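Local atomic coordinates of conserved hypothetical protein (Bacteroides thetaiotaomicron, PDB entry 2FB6), a protein that is of unknown function but has an alpha/beta fold probably related to the DsrE family, with helices packed about a five-stranded parallel sheet and a CxxC pair at a helix start. Residues A76-C81 / V97-I102. Numbering follows the deposited sequence.
Sequences ACQDCC and VRYMGI
The amide of Gln78 lies stacked over one face of the Tyr99 ring, the two planes 22° apart and CD 3.6 Å above the ring plane, offset toward its rim. Gln78 CG adds a CH-pi contact on that face, 4.0 Å from the ring centroid, while the Asp79 carboxylate approaches the ring obliquely, OD2 standing 3.4 Å from Tyr99 CD1. These groups lie at the C-terminal ends of two neighbouring strands in a parallel alpha/beta sheet, where strand 73-77 runs into helix 78-84 beside edge strand 96-98. Parallel pairing is carried by Arg98 N, which donates to Ala76 O at 3.2 Å almost in line with the carbonyl, and by Gln78 N, which reaches Arg98 O at 2.9 Å from well above the carbonyl plane. With CG anti to the backbone N (chi1 -179°) and an extended chain beyond it, Gln78 runs out along the face of the tyrosine ring; its NE2 is hydrogen-bonded to Glu82 OE2, one helical turn on. An alanine here is likely to take the amide and CG off the Tyr99 face, leave Glu82 without this amide partner and let the ring turn more freely. Val97, on the same sheet face as Ala76, sets CG1 against Gln78 CB and CG2 against Cys81 SG, joining the strand to the first turn of the helix, with Ile90 of helix 87-92 beyond. Met100, a selenomethionine, packs CG against Cys77 CA and bends away toward Tyr107. Cys77 and Cys80 form a CxxC pair at the helix start, reminiscent of thioredoxin, though no redox role is established. Cys77 SG caps the helix, accepting from Cys80 N at 3.3 Å. One water bridges the two chain turns, accepting from Asp79 N and Met100 N and donating to Asp79 OD2 at 2.8 Å.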
ATOM      1  N   ALA A  76      -5.018   3.779  -2.708  1.00 11.19           N
ATOM      2  CA  ALA A  76      -4.238   4.837  -3.334  1.00 11.73           C
ATOM      3  C   ALA A  76      -4.950   6.159  -3.173  1.00 11.56           C
ATOM      4  O   ALA A  76      -6.184   6.223  -3.238  1.00 11.94           O
ATOM      5  CB  ALA A  76      -4.020   4.542  -4.826  1.00 12.20           C
ATOM      6  N   CYS A  77      -4.154   7.207  -2.991  1.00 12.07           N
ATOM      7  CA  CYS A  77      -4.645   8.565  -2.888  1.00 11.06           C
ATOM      8  C   CYS A  77      -5.415   8.944  -4.152  1.00 11.22           C
ATOM      9  O   CYS A  77      -4.849   8.965  -5.235  1.00 10.95           O
ATOM     10  CB  CYS A  77      -3.472   9.517  -2.627  1.00 11.89           C
ATOM     11  SG  CYS A  77      -3.869  11.276  -2.740  1.00 14.83           S
ATOM     12  N   GLN A  78      -6.709   9.234  -4.008  1.00 10.20           N
ATOM     13  CA  GLN A  78      -7.537   9.599  -5.152  1.00 10.74           C
ATOM     14  C   GLN A  78      -7.111  10.921  -5.774  1.00 10.56           C
ATOM     15  O   GLN A  78      -7.208  11.078  -7.002  1.00 11.30           O
ATOM     16  CB  GLN A  78      -9.021   9.624  -4.764  1.00 10.76           C
ATOM     17  CG  GLN A  78      -9.951   9.979  -5.918  1.00 11.47           C
ATOM     18  CD  GLN A  78     -11.405   9.631  -5.627  1.00 13.72           C
ATOM     19  OE1 GLN A  78     -11.695   8.794  -4.767  1.00 15.43           O
ATOM     20  NE2 GLN A  78     -12.319  10.274  -6.337  1.00 15.80           N
ATOM     21  N   ASP A  79      -6.661  11.877  -4.956  1.00 11.38           N
ATOM     22  CA  ASP A  79      -6.133  13.128  -5.518  1.00 12.18           C
ATOM     23  C   ASP A  79      -4.935  12.839  -6.424  1.00 12.76           C
ATOM     24  O   ASP A  79      -4.864  13.351  -7.547  1.00 13.27           O
ATOM     25  CB  ASP A  79      -5.714  14.078  -4.402  1.00 13.45           C
ATOM     26  CG  ASP A  79      -6.894  14.727  -3.723  1.00 14.03           C
ATOM     27  OD1 ASP A  79      -7.499  15.649  -4.331  1.00 15.69           O
ATOM     28  OD2 ASP A  79      -7.216  14.344  -2.567  1.00 15.28           O
ATOM     29  N   CYS A  80      -3.993  12.023  -5.946  1.00 14.15           N
ATOM     30  CA  CYS A  80      -2.858  11.636  -6.798  1.00 14.81           C
ATOM     31  C   CYS A  80      -3.284  10.941  -8.070  1.00 14.64           C
ATOM     32  O   CYS A  80      -2.791  11.267  -9.155  1.00 15.26           O
ATOM     33  CB  CYS A  80      -1.902  10.695  -6.064  1.00 16.19           C
ATOM     34  SG  CYS A  80      -0.834  11.553  -4.934  1.00 20.47           S
ATOM     35  N   CYS A  81      -4.172   9.953  -7.946  1.00 13.85           N
ATOM     36  CA  CYS A  81      -4.658   9.234  -9.119  1.00 14.17           C
ATOM     37  C   CYS A  81      -5.296  10.179 -10.125  1.00 14.60           C
ATOM     38  O   CYS A  81      -5.073  10.053 -11.344  1.00 15.90           O
ATOM     39  CB  CYS A  81      -5.649   8.147  -8.716  1.00 14.35           C
ATOM     40  SG  CYS A  81      -4.850   6.811  -7.771  1.00 15.68           S
ATOM     41  N   VAL A  97      -9.237   3.117  -4.564  1.00 12.77           N
ATOM     42  CA  VAL A  97      -8.909   4.514  -4.756  1.00 12.77           C
ATOM     43  C   VAL A  97      -9.897   5.341  -3.949  1.00 12.50           C
ATOM     44  O   VAL A  97     -11.111   5.211  -4.128  1.00 13.03           O
ATOM     45  CB  VAL A  97      -8.972   4.898  -6.256  1.00 13.03           C
ATOM     46  CG1 VAL A  97      -8.813   6.389  -6.471  1.00 14.54           C
ATOM     47  CG2 VAL A  97      -7.919   4.132  -7.043  1.00 13.63           C
ATOM     48  N   ARG A  98      -9.376   6.152  -3.026  1.00 12.05           N
ATOM     49  CA  ARG A  98     -10.230   6.999  -2.211  1.00 11.98           C
ATOM     50  C   ARG A  98      -9.464   8.208  -1.705  1.00 12.00           C
ATOM     51  O   ARG A  98      -8.229   8.237  -1.737  1.00 11.27           O
ATOM     52  CB  ARG A  98     -10.832   6.204  -1.052  1.00 12.90           C
ATOM     53  CG  ARG A  98      -9.871   5.792   0.005  1.00 14.27           C
ATOM     54  CD  ARG A  98     -10.693   5.270   1.181  1.00 17.25           C
ATOM     55  NE  ARG A  98      -9.848   4.638   2.164  1.00 16.80           N
ATOM     56  CZ  ARG A  98     -10.217   4.371   3.413  1.00 14.89           C
ATOM     57  NH1 ARG A  98     -11.425   4.707   3.866  1.00 14.61           N
ATOM     58  NH2 ARG A  98      -9.355   3.793   4.223  1.00 14.85           N
ATOM     59  N   TYR A  99     -10.197   9.215  -1.234  1.00 11.97           N
ATOM     60  CA  TYR A  99      -9.540  10.395  -0.667  1.00 13.02           C
ATOM     61  C   TYR A  99      -8.870   9.994   0.646  1.00 13.00           C
ATOM     62  O   TYR A  99      -9.516   9.415   1.509  1.00 13.19           O
ATOM     63  CB  TYR A  99     -10.539  11.549  -0.515  1.00 13.82           C
ATOM     64  CG  TYR A  99     -10.989  12.063  -1.865  1.00 14.70           C
ATOM     65  CD1 TYR A  99     -10.064  12.543  -2.789  1.00 15.16           C
ATOM     66  CD2 TYR A  99     -12.336  12.053  -2.224  1.00 16.69           C
ATOM     67  CE1 TYR A  99     -10.465  13.001  -4.057  1.00 16.31           C
ATOM     68  CE2 TYR A  99     -12.750  12.530  -3.486  1.00 17.87           C
ATOM     69  CZ  TYR A  99     -11.798  12.998  -4.383  1.00 17.24           C
ATOM     70  OH  TYR A  99     -12.155  13.458  -5.633  1.00 19.50           O
HETATM   71  N   MSE A 100      -7.563  10.252   0.744  1.00 12.28           N
HETATM   72  CA  MSE A 100      -6.735   9.613   1.776  1.00 12.40           C
HETATM   73  C   MSE A 100      -6.429  10.468   2.999  1.00 12.22           C
HETATM   74  O   MSE A 100      -5.789   9.985   3.933  1.00 13.03           O
HETATM   75  CB  MSE A 100      -5.412   9.118   1.159  1.00 12.90           C
HETATM   76  CG  MSE A 100      -5.506   7.778   0.487  1.00 15.93           C
HETATM   77 SE   MSE A 100      -6.059   6.374   1.720  0.70 14.92          SE
HETATM   78  CE  MSE A 100      -4.812   6.569   3.155  1.00 17.97           C
ATOM     79  N   GLY A 101      -6.889  11.717   3.010  1.00 12.31           N
ATOM     80  CA  GLY A 101      -6.553  12.620   4.113  1.00 12.58           C
ATOM     81  C   GLY A 101      -7.088  12.170   5.458  1.00 13.19           C
ATOM     82  O   GLY A 101      -6.347  12.109   6.463  1.00 13.37           O
ATOM     83  N   ILE A 102      -8.375  11.833   5.481  1.00 13.31           N
ATOM     84  CA  ILE A 102      -8.993  11.359   6.721  1.00 14.02           C
ATOM     85  C   ILE A 102      -8.417  10.005   7.148  1.00 13.35           C
ATOM     86  O   ILE A 102      -8.026   9.856   8.297  1.00 13.33           O
ATOM     87  CB  ILE A 102     -10.551  11.332   6.608  1.00 14.85           C
ATOM     88  CG1 ILE A 102     -11.092  12.751   6.479  1.00 17.62           C
ATOM     89  CG2 ILE A 102     -11.189  10.592   7.803  1.00 16.30           C
ATOM     90  CD1 ILE A 102     -10.696  13.650   7.604  1.00 19.64           C
TER
HETATM   91  O   HOH W   1      -6.707  11.687  -1.738  1.00 15.34           O